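Local coordinates for extracellular solute-binding protein family 5 (Brucella melitensis, PDB 4ONY), which probably captures peptides or related solutes in the periplasm and delivers them to an ABC transporter for import, at residues A308-T317 / D555-L563; T132-Y140 / I161-F171. All blocks are in the same frame, centred on the assembly; numbering follows the deposited sequence. Where two conformers were deposited one is given.

How the contacts relate
Contact 1 and contact 2 lie on opposite sides of the chain's centre, with their own centres about 46 Å apart, and they share no helix or strand. Contact 1 (308-317 with 555-563) is a buried pairing of two strands from distant parts of the sequence. Backbone hydrogen bonds hold it, and aromatic and aliphatic side chains fill in around them. Contact 2 (132-140 with 161-171) is local in sequence and only partly buried. There a helix lies on a hairpin of a different, antiparallel sheet. No direct hydrogen bond crosses it, so apolar side chains, one aromatic pair and one bridging water join the two pieces.

Contact 1. Residues A308-T317 / D555-L563; sequences ADMLGFVFNT and DYYVPLYHL
Tyr557 and Val314 are a non-hydrogen-bonded antiparallel pair, and their side chains lie together on one face of the sheet. Tyr557 has the largest surface buried here. Val314 CG2 sits over the centre of the Tyr557 ring, 3.6 Å from its centroid, in a CH-pi contact. A chi1 of -175° turns CG1 of this valine toward Tyr556 O and leaves CG2 over the ring. Met310 lies alongside the same tyrosine, head to tail with it. Its CG lies 3.7 Å from Tyr557 CD2, and its sulfur makes an oblique Met-aromatic contact. The bend of the methionine chain also brings SD beside Pro559 CB.

Leu311 meets Leu560 through both backbone and side chain. Leu560 N donates to Leu311 O at 2.8 Å. Leu311 CG lies 4.0 Å from Leu560 CD1, and Leu311 CD2 reaches Tyr561 CE1. A water accepts from Leu311 N and donates to Asp309 O and Tyr561 O, so it bridges the strands next to that bond.

Phe313 and Val558 form the hydrogen-bonded pair, with Val558 N to Phe313 O at 2.7 Å and Phe313 N to Val558 O at 3.0 Å. The Phe313 ring takes Leu560 CD1 over one face, toward the rim, and also stacks with Tyr452. Phe315 N donates to Tyr556 O at 3.1 Å.

Strands 557-562 and 310-315 are neighbours inside a mixed six-stranded sheet, between 350-351 and 484-489. Such a sheet is consistent with the alpha/beta lobes of periplasmic binding proteins.

Contact 2. Residues T132-Y140 / I161-F171; sequences TVDDVLFTY and IEKTGERSVRF
A helix laid on a beta hairpin forms this contact: helix 133-140 covers one face of strands 161-165 and 168-171. Val133 has the most surface buried. Its two methyls part over the hairpin, with CG1 anti to the backbone N (chi1 167°). CG1 packs 3.7 Å from Lys163 CG, on the aliphatic part of the lysine, and also touches Val169 CB. CG2 lies over the backbone at the turn, 3.4 Å from Arg167 C. A water accepts from Val133 N and donates to Glu166 O, so it ties the first turn of the helix to the hairpin loop.

One turn on, Leu137 and Ile161 lie antiparallel alongside each other, with Leu137 CD2 3.5 Å from Ile161 CG1. Val136 CG1 reaches Phe171 CZ at 4.0 Å. Tyr140 then meets Phe171 in a T-shaped stack. The edge of Phe171 points at the face of Tyr140, and CE2 stands over the centre of the tyrosine ring. The centroids are 5.0 Å apart and the planes are at 67°. Ile185 of helix 181-187 touches both of these rings.

Thr132 and Asp135 start the helix with a capping box. Asp135 N donates to Thr132 OG1 at 3.2 Å, and Thr132 N donates to Asp135 OD2 at 3.0 Å. Trp125 NE1 also bonds to OD2, and Lys194 N to OD1, so both carboxylate oxygens are held.

Strand 168-173 pairs in turn with strand 114-119. The whole is a helix packed through Val133, Val136, Leu137 and Tyr140 against the hairpin 158-165/168-173 of an antiparallel sheet.

Contact 1. Residues A308-T317 / D555-L563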
loop_
_atom_site.group_PDB
_atom_site.type_symbol
_atom_site.label_atom_id
_atom_site.label_comp_id
_atom_site.label_asym_id
_atom_site.label_seq_id
_atom_site.Cartn_x
_atom_site.Cartn_y
_atom_site.Cartn_z
ATOM N N ALA A 308 -5.819 -2.185 -6.041
ATOM C CA ALA A 308 -6.660 -1.412 -5.147
ATOM C C ALA A 308 -6.750 -2.194 -3.828
ATOM O O ALA A 308 -6.882 -3.439 -3.841
ATOM C CB ALA A 308 -8.029 -1.251 -5.775
ATOM N N ASP A 309 -6.638 -1.504 -2.700
ATOM C CA ASP A 309 -6.668 -2.149 -1.401
ATOM C C ASP A 309 -8.017 -2.874 -1.249
ATOM O O ASP A 309 -9.060 -2.344 -1.642
ATOM C CB ASP A 309 -6.496 -1.113 -0.295
ATOM C CG ASP A 309 -5.059 -0.608 -0.163
ATOM O OD1 ASP A 309 -4.099 -1.146 -0.796
ATOM O OD2 ASP A 309 -4.905 0.323 0.613
ATOM N N MET A 310 -7.993 -4.070 -0.685
ATOM C CA MET A 310 -9.243 -4.750 -0.308
ATOM C C MET A 310 -9.994 -4.007 0.810
ATOM O O MET A 310 -9.392 -3.525 1.780
ATOM C CB MET A 310 -8.937 -6.161 0.155
ATOM C CG MET A 310 -10.137 -6.994 0.583
ATOM S SD MET A 310 -11.526 -7.217 -0.538
ATOM C CE MET A 310 -10.723 -8.292 -1.731
ATOM N N LEU A 311 -11.306 -3.877 0.624
ATOM C CA LEU A 311 -12.248 -3.581 1.670
ATOM C C LEU A 311 -13.319 -4.677 1.544
ATOM O O LEU A 311 -13.858 -4.901 0.468
ATOM C CB LEU A 311 -12.896 -2.193 1.481
ATOM C CG LEU A 311 -14.010 -1.817 2.451
ATOM C CD1 LEU A 311 -13.506 -1.719 3.889
ATOM C CD2 LEU A 311 -14.630 -0.488 2.073
ATOM N N GLY A 312 -13.648 -5.326 2.647
ATOM C CA GLY A 312 -14.673 -6.364 2.631
ATOM C C GLY A 312 -15.260 -6.636 3.978
ATOM O O GLY A 312 -14.666 -6.242 5.001
ATOM N N PHE A 313 -16.408 -7.340 4.007
ATOM C CA PHE A 313 -16.879 -7.912 5.254
ATOM C C PHE A 313 -16.066 -9.159 5.478
ATOM O O PHE A 313 -15.783 -9.889 4.526
ATOM C CB PHE A 313 -18.351 -8.261 5.210
ATOM C CG PHE A 313 -19.263 -7.091 5.140
ATOM C CD1 PHE A 313 -19.492 -6.303 6.258
ATOM C CD2 PHE A 313 -19.958 -6.802 3.974
ATOM C CE1 PHE A 313 -20.374 -5.242 6.223
ATOM C CE2 PHE A 313 -20.873 -5.732 3.945
ATOM C CZ PHE A 313 -21.076 -4.956 5.078
ATOM N N VAL A 314 -15.623 -9.371 6.704
ATOM C CA VAL A 314 -14.787 -10.481 7.079
ATOM C C VAL A 314 -15.538 -11.443 7.959
ATOM O O VAL A 314 -16.097 -11.051 8.969
ATOM C CB VAL A 314 -13.519 -10.026 7.822
ATOM C CG1 VAL A 314 -12.622 -11.222 8.074
ATOM C CG2 VAL A 314 -12.708 -9.051 6.965
ATOM N N PHE A 315 -15.598 -12.701 7.561
ATOM C CA PHE A 315 -16.199 -13.750 8.372
ATOM C C PHE A 315 -15.156 -14.270 9.357
ATOM O O PHE A 315 -14.080 -14.715 8.934
ATOM C CB PHE A 315 -16.597 -14.963 7.513
ATOM C CG PHE A 315 -17.687 -14.694 6.477
ATOM C CD1 PHE A 315 -19.033 -14.695 6.851
ATOM C CD2 PHE A 315 -17.350 -14.540 5.154
ATOM C CE1 PHE A 315 -20.047 -14.488 5.911
ATOM C CE2 PHE A 315 -18.345 -14.314 4.198
ATOM C CZ PHE A 315 -19.693 -14.292 4.589
ATOM N N ASN A 316 -15.473 -14.272 10.654
ATOM C CA ASN A 316 -14.629 -15.011 11.611
ATOM C C ASN A 316 -14.913 -16.510 11.569
ATOM O O ASN A 316 -15.799 -17.006 12.261
ATOM C CB ASN A 316 -14.793 -14.509 13.046
ATOM C CG ASN A 316 -13.774 -15.107 13.999
ATOM O OD1 ASN A 316 -12.934 -15.918 13.609
ATOM N ND2 ASN A 316 -13.870 -14.725 15.286
ATOM N N THR A 317 -14.107 -17.229 10.787
ATOM C CA THR A 317 -14.314 -18.662 10.549
ATOM C C THR A 317 -14.096 -19.477 11.818
ATOM O O THR A 317 -14.481 -20.628 11.870
ATOM C CB THR A 317 -13.442 -19.264 9.399
ATOM O OG1 THR A 317 -12.070 -19.340 9.771
ATOM C CG2 THR A 317 -13.596 -18.481 8.096
ATOM N N ASP A 555 -14.249 -17.881 0.454
ATOM C CA ASP A 555 -15.187 -16.857 0.933
ATOM C C ASP A 555 -14.863 -16.404 2.382
ATOM O O ASP A 555 -15.709 -16.430 3.295
ATOM C CB ASP A 555 -16.633 -17.328 0.778
ATOM C CG ASP A 555 -17.031 -17.443 -0.670
ATOM O OD1 ASP A 555 -17.430 -16.399 -1.266
ATOM O OD2 ASP A 555 -16.937 -18.563 -1.216
ATOM N N TYR A 556 -13.621 -15.948 2.564
ATOM C CA TYR A 556 -13.206 -15.399 3.837
ATOM C C TYR A 556 -13.636 -13.951 3.993
ATOM O O TYR A 556 -13.916 -13.528 5.099
ATOM C CB TYR A 556 -11.693 -15.534 3.982
ATOM C CG TYR A 556 -11.210 -16.979 3.922
ATOM C CD1 TYR A 556 -11.606 -17.885 4.877
ATOM C CD2 TYR A 556 -10.382 -17.413 2.932
ATOM C CE1 TYR A 556 -11.193 -19.193 4.856
ATOM C CE2 TYR A 556 -9.930 -18.710 2.904
ATOM C CZ TYR A 556 -10.319 -19.605 3.860
ATOM O OH TYR A 556 -9.891 -20.915 3.788
ATOM N N TYR A 557 -13.678 -13.222 2.873
ATOM C CA TYR A 557 -14.175 -11.874 2.771
ATOM C C TYR A 557 -15.376 -11.862 1.836
ATOM O O TYR A 557 -15.480 -12.706 0.931
ATOM C CB TYR A 557 -13.117 -10.939 2.187
ATOM C CG TYR A 557 -12.016 -10.463 3.128
ATOM C CD1 TYR A 557 -11.303 -11.343 3.900
ATOM C CD2 TYR A 557 -11.687 -9.129 3.217
ATOM C CE1 TYR A 557 -10.273 -10.902 4.715
ATOM C CE2 TYR A 557 -10.679 -8.696 4.043
ATOM C CZ TYR A 557 -9.981 -9.586 4.780
ATOM O OH TYR A 557 -8.995 -9.179 5.608
ATOM N N VAL A 558 -16.310 -10.938 2.070
ATOM C CA VAL A 558 -17.287 -10.536 1.063
ATOM C C VAL A 558 -16.669 -9.251 0.500
ATOM O O VAL A 558 -16.672 -8.218 1.154
ATOM C CB VAL A 558 -18.649 -10.186 1.652
ATOM C CG1 VAL A 558 -19.631 -9.824 0.551
ATOM C CG2 VAL A 558 -19.176 -11.342 2.515
ATOM N N PRO A 559 -16.095 -9.328 -0.693
ATOM C CA PRO A 559 -15.362 -8.174 -1.212
ATOM C C PRO A 559 -16.340 -7.036 -1.545
ATOM O O PRO A 559 -17.414 -7.274 -2.125
ATOM C CB PRO A 559 -14.660 -8.755 -2.438
ATOM C CG PRO A 559 -15.584 -9.833 -2.939
ATOM C CD PRO A 559 -16.201 -10.424 -1.678
ATOM N N LEU A 560 -15.968 -5.796 -1.213
ATOM C CA LEU A 560 -16.865 -4.667 -1.390
ATOM C C LEU A 560 -16.480 -3.885 -2.631
ATOM O O LEU A 560 -16.816 -4.325 -3.731
ATOM C CB LEU A 560 -16.902 -3.823 -0.112
ATOM C CG LEU A 560 -17.601 -4.510 1.067
ATOM C CD1 LEU A 560 -17.524 -3.733 2.388
ATOM C CD2 LEU A 560 -19.044 -4.807 0.714
ATOM N N TYR A 561 -15.750 -2.771 -2.491
ATOM C CA TYR A 561 -15.588 -1.842 -3.572
ATOM C C TYR A 561 -14.407 -0.907 -3.363
ATOM O O TYR A 561 -13.853 -0.794 -2.261
ATOM C CB TYR A 561 -16.885 -1.028 -3.761
ATOM C CG TYR A 561 -17.433 -0.535 -2.439
ATOM C CD1 TYR A 561 -16.818 0.505 -1.750
ATOM C CD2 TYR A 561 -18.509 -1.140 -1.874
ATOM C CE1 TYR A 561 -17.293 0.925 -0.517
ATOM C CE2 TYR A 561 -19.004 -0.704 -0.681
ATOM C CZ TYR A 561 -18.392 0.315 -0.004
ATOM O OH TYR A 561 -18.915 0.699 1.193
ATOM N N HIS A 562 -14.029 -0.263 -4.445
ATOM C CA HIS A 562 -12.859 0.593 -4.507
ATOM C C HIS A 562 -13.123 1.639 -5.571
ATOM O O HIS A 562 -14.042 1.478 -6.415
ATOM C CB HIS A 562 -11.621 -0.242 -4.904
ATOM C CG HIS A 562 -11.686 -0.790 -6.290
ATOM N ND1 HIS A 562 -12.422 -1.914 -6.619
ATOM C CD2 HIS A 562 -11.166 -0.338 -7.453
ATOM C CE1 HIS A 562 -12.382 -2.111 -7.927
ATOM N NE2 HIS A 562 -11.612 -1.179 -8.455
ATOM N N LEU A 563 -12.300 2.671 -5.587
ATOM C CA LEU A 563 -12.419 3.726 -6.588
ATOM C C LEU A 563 -11.595 3.336 -7.799
ATOM O O LEU A 563 -10.451 3.096 -7.668
ATOM C CB LEU A 563 -11.906 5.057 -5.999
ATOM C CG LEU A 563 -12.843 5.684 -4.970
ATOM C CD1 LEU A 563 -12.222 6.947 -4.432
ATOM C CD2 LEU A 563 -14.212 5.978 -5.572
HETATM O O HOH W 1 -11.602 -2.894 -2.265
#

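Contact 2. Residues T132-Y140 / I161-F171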
loop_
_atom_site.group_PDB
_atom_site.type_symbol
_atom_site.label_atom_id
_atom_site.label_comp_id
_atom_site.label_asym_id
_atom_site.label_seq_id
_atom_site.Cartn_x
_atom_site.Cartn_y
_atom_site.Cartn_z
ATOM N N THR A 132 30.135 9.364 2.277
ATOM C CA THR A 132 31.228 8.388 2.257
ATOM C C THR A 132 30.796 7.023 2.754
ATOM O O THR A 132 29.718 6.857 3.384
ATOM C CB THR A 132 32.400 8.830 3.167
ATOM O OG1 THR A 132 31.974 8.836 4.533
ATOM C CG2 THR A 132 32.912 10.214 2.794
ATOM N N VAL A 133 31.682 6.057 2.570
ATOM C CA VAL A 133 31.458 4.713 3.089
ATOM C C VAL A 133 31.386 4.757 4.597
ATOM O O VAL A 133 30.604 4.028 5.203
ATOM C CB VAL A 133 32.544 3.737 2.624
ATOM C CG1 VAL A 133 32.519 2.418 3.406
ATOM C CG2 VAL A 133 32.368 3.458 1.146
ATOM N N ASP A 134 32.188 5.621 5.207
ATOM C CA ASP A 134 32.122 5.796 6.632
ATOM C C ASP A 134 30.710 6.238 7.106
ATOM O O ASP A 134 30.239 5.779 8.135
ATOM C CB ASP A 134 33.184 6.778 7.084
ATOM C CG ASP A 134 33.430 6.689 8.544
ATOM O OD1 ASP A 134 33.837 5.600 9.003
ATOM O OD2 ASP A 134 33.209 7.705 9.221
ATOM N N ASP A 135 30.037 7.105 6.354
ATOM C CA ASP A 135 28.612 7.455 6.670
ATOM C C ASP A 135 27.701 6.233 6.639
ATOM O O ASP A 135 26.809 6.088 7.510
ATOM C CB ASP A 135 28.057 8.519 5.715
ATOM C CG ASP A 135 28.709 9.884 5.912
ATOM O OD1 ASP A 135 28.785 10.357 7.081
ATOM O OD2 ASP A 135 29.127 10.506 4.886
ATOM N N VAL A 136 27.899 5.343 5.660
ATOM C CA VAL A 136 27.092 4.117 5.568
ATOM C C VAL A 136 27.330 3.246 6.794
ATOM O O VAL A 136 26.385 2.767 7.419
ATOM C CB VAL A 136 27.405 3.300 4.305
ATOM C CG1 VAL A 136 26.558 2.015 4.255
ATOM C CG2 VAL A 136 27.209 4.133 3.045
ATOM N N LEU A 137 28.594 3.043 7.154
ATOM C CA LEU A 137 28.895 2.187 8.296
ATOM C C LEU A 137 28.290 2.773 9.555
ATOM O O LEU A 137 27.715 2.042 10.380
ATOM C CB LEU A 137 30.421 1.988 8.498
ATOM C CG LEU A 137 31.229 1.328 7.377
ATOM C CD1 LEU A 137 32.688 1.154 7.778
ATOM C CD2 LEU A 137 30.642 -0.015 7.002
ATOM N N PHE A 138 28.468 4.086 9.720
ATOM C CA PHE A 138 27.914 4.789 10.855
ATOM C C PHE A 138 26.403 4.586 10.921
ATOM O O PHE A 138 25.838 4.350 12.003
ATOM C CB PHE A 138 28.250 6.272 10.731
ATOM C CG PHE A 138 27.405 7.166 11.577
ATOM C CD1 PHE A 138 27.680 7.335 12.912
ATOM C CD2 PHE A 138 26.387 7.889 11.012
ATOM C CE1 PHE A 138 26.905 8.197 13.686
ATOM C CE2 PHE A 138 25.595 8.737 11.783
ATOM C CZ PHE A 138 25.841 8.871 13.110
ATOM N N THR A 139 25.760 4.684 9.768
ATOM C CA THR A 139 24.296 4.569 9.662
ATOM C C THR A 139 23.786 3.263 10.240
ATOM O O THR A 139 22.840 3.265 11.030
ATOM C CB THR A 139 23.800 4.713 8.193
ATOM O OG1 THR A 139 24.116 6.017 7.679
ATOM C CG2 THR A 139 22.305 4.524 8.116
ATOM N N TYR A 140 24.404 2.141 9.855
ATOM C CA TYR A 140 23.948 0.810 10.349
ATOM C C TYR A 140 24.263 0.643 11.843
ATOM O O TYR A 140 23.479 0.021 12.598
ATOM C CB TYR A 140 24.473 -0.351 9.482
ATOM C CG TYR A 140 23.704 -0.370 8.190
ATOM C CD1 TYR A 140 24.000 0.515 7.178
ATOM C CD2 TYR A 140 22.602 -1.208 8.025
ATOM C CE1 TYR A 140 23.232 0.572 6.019
ATOM C CE2 TYR A 140 21.830 -1.169 6.877
ATOM C CZ TYR A 140 22.141 -0.281 5.860
ATOM O OH TYR A 140 21.346 -0.219 4.705
ATOM N N ILE A 161 29.579 -6.109 7.539
ATOM C CA ILE A 161 29.497 -4.925 6.703
ATOM C C ILE A 161 30.905 -4.363 6.621
ATOM O O ILE A 161 31.517 -4.093 7.624
ATOM C CB ILE A 161 28.484 -3.900 7.244
ATOM C CG1 ILE A 161 28.440 -2.700 6.319
ATOM C CG2 ILE A 161 28.814 -3.437 8.661
ATOM C CD1 ILE A 161 27.359 -1.731 6.737
ATOM N N GLU A 162 31.449 -4.233 5.420
ATOM C CA GLU A 162 32.845 -3.801 5.302
ATOM C C GLU A 162 33.094 -2.910 4.105
ATOM O O GLU A 162 32.442 -3.018 3.048
ATOM C CB GLU A 162 33.782 -5.007 5.287
ATOM C CG GLU A 162 33.107 -6.267 4.783
ATOM C CD GLU A 162 33.987 -7.496 4.635
ATOM O OE1 GLU A 162 35.067 -7.586 5.280
ATOM O OE2 GLU A 162 33.563 -8.382 3.838
ATOM N N LYS A 163 34.046 -2.012 4.310
ATOM C CA LYS A 163 34.569 -1.154 3.275
ATOM C C LYS A 163 35.472 -2.014 2.424
ATOM O O LYS A 163 36.327 -2.704 2.967
ATOM C CB LYS A 163 35.355 0.004 3.904
ATOM C CG LYS A 163 35.881 0.985 2.881
ATOM C CD LYS A 163 36.437 2.249 3.513
ATOM C CE LYS A 163 37.116 3.091 2.440
ATOM N NZ LYS A 163 37.679 4.338 3.012
ATOM N N THR A 164 35.272 -1.997 1.110
ATOM C CA THR A 164 36.066 -2.824 0.174
ATOM C C THR A 164 36.841 -2.009 -0.854
ATOM O O THR A 164 37.515 -2.569 -1.708
ATOM C CB THR A 164 35.167 -3.801 -0.600
ATOM O OG1 THR A 164 34.108 -3.074 -1.265
ATOM C CG2 THR A 164 34.555 -4.847 0.325
ATOM N N GLY A 165 36.721 -0.687 -0.818
ATOM C CA GLY A 165 37.472 0.184 -1.752
ATOM C C GLY A 165 37.254 1.603 -1.289
ATOM O O GLY A 165 36.557 1.816 -0.298
ATOM N N GLU A 166 37.787 2.576 -2.016
ATOM C CA GLU A 166 37.682 3.953 -1.579
ATOM C C GLU A 166 36.236 4.355 -1.352
ATOM O O GLU A 166 35.957 5.073 -0.399
ATOM C CB GLU A 166 38.323 4.952 -2.561
ATOM C CG GLU A 166 38.076 6.373 -2.067
ATOM C CD GLU A 166 38.906 7.448 -2.724
ATOM O OE1 GLU A 166 39.351 7.275 -3.895
ATOM O OE2 GLU A 166 39.074 8.493 -2.042
ATOM N N ARG A 167 35.338 3.892 -2.232
ATOM C CA ARG A 167 33.945 4.271 -2.197
ATOM C C ARG A 167 33.009 3.064 -2.219
ATOM O O ARG A 167 31.834 3.233 -2.534
ATOM C CB ARG A 167 33.617 5.189 -3.370
ATOM C CG ARG A 167 34.479 6.425 -3.425
ATOM C CD ARG A 167 33.952 7.422 -4.394
ATOM N NE ARG A 167 33.647 6.783 -5.651
ATOM C CZ ARG A 167 34.551 6.462 -6.574
ATOM N NH1 ARG A 167 34.148 5.871 -7.697
ATOM N NH2 ARG A 167 35.852 6.729 -6.391
ATOM N N SER A 168 33.513 1.869 -1.880
ATOM C CA SER A 168 32.708 0.626 -1.946
ATOM C C SER A 168 32.426 -0.005 -0.597
ATOM O O SER A 168 33.299 -0.096 0.251
ATOM C CB SER A 168 33.403 -0.429 -2.787
ATOM O OG SER A 168 33.240 -0.115 -4.136
ATOM N N VAL A 169 31.217 -0.504 -0.442
ATOM C CA VAL A 169 30.802 -1.150 0.782
ATOM C C VAL A 169 30.057 -2.433 0.482
ATOM O O VAL A 169 29.150 -2.463 -0.331
ATOM C CB VAL A 169 30.000 -0.190 1.678
ATOM C CG1 VAL A 169 28.713 0.327 0.989
ATOM C CG2 VAL A 169 29.653 -0.875 2.971
ATOM N N ARG A 170 30.422 -3.501 1.162
ATOM C CA ARG A 170 29.801 -4.803 0.958
ATOM C C ARG A 170 29.067 -5.300 2.205
ATOM O O ARG A 170 29.605 -5.256 3.296
ATOM C CB ARG A 170 30.849 -5.846 0.547
ATOM C CG ARG A 170 30.227 -7.223 0.380
ATOM C CD ARG A 170 31.205 -8.337 0.026
ATOM N NE ARG A 170 31.659 -8.226 -1.355
ATOM C CZ ARG A 170 31.860 -9.251 -2.203
ATOM N NH1 ARG A 170 31.652 -10.524 -1.831
ATOM N NH2 ARG A 170 32.291 -9.009 -3.447
ATOM N N PHE A 171 27.835 -5.759 2.021
ATOM C CA PHE A 171 27.030 -6.395 3.081
ATOM C C PHE A 171 27.024 -7.887 2.807
ATOM O O PHE A 171 26.603 -8.307 1.726
ATOM C CB PHE A 171 25.571 -5.902 3.003
ATOM C CG PHE A 171 25.407 -4.434 3.274
ATOM C CD1 PHE A 171 25.707 -3.493 2.312
ATOM C CD2 PHE A 171 24.939 -3.994 4.492
ATOM C CE1 PHE A 171 25.550 -2.134 2.567
ATOM C CE2 PHE A 171 24.791 -2.649 4.756
ATOM C CZ PHE A 171 25.108 -1.714 3.798
HETATM O O HOH W 2 33.863 6.538 0.604
#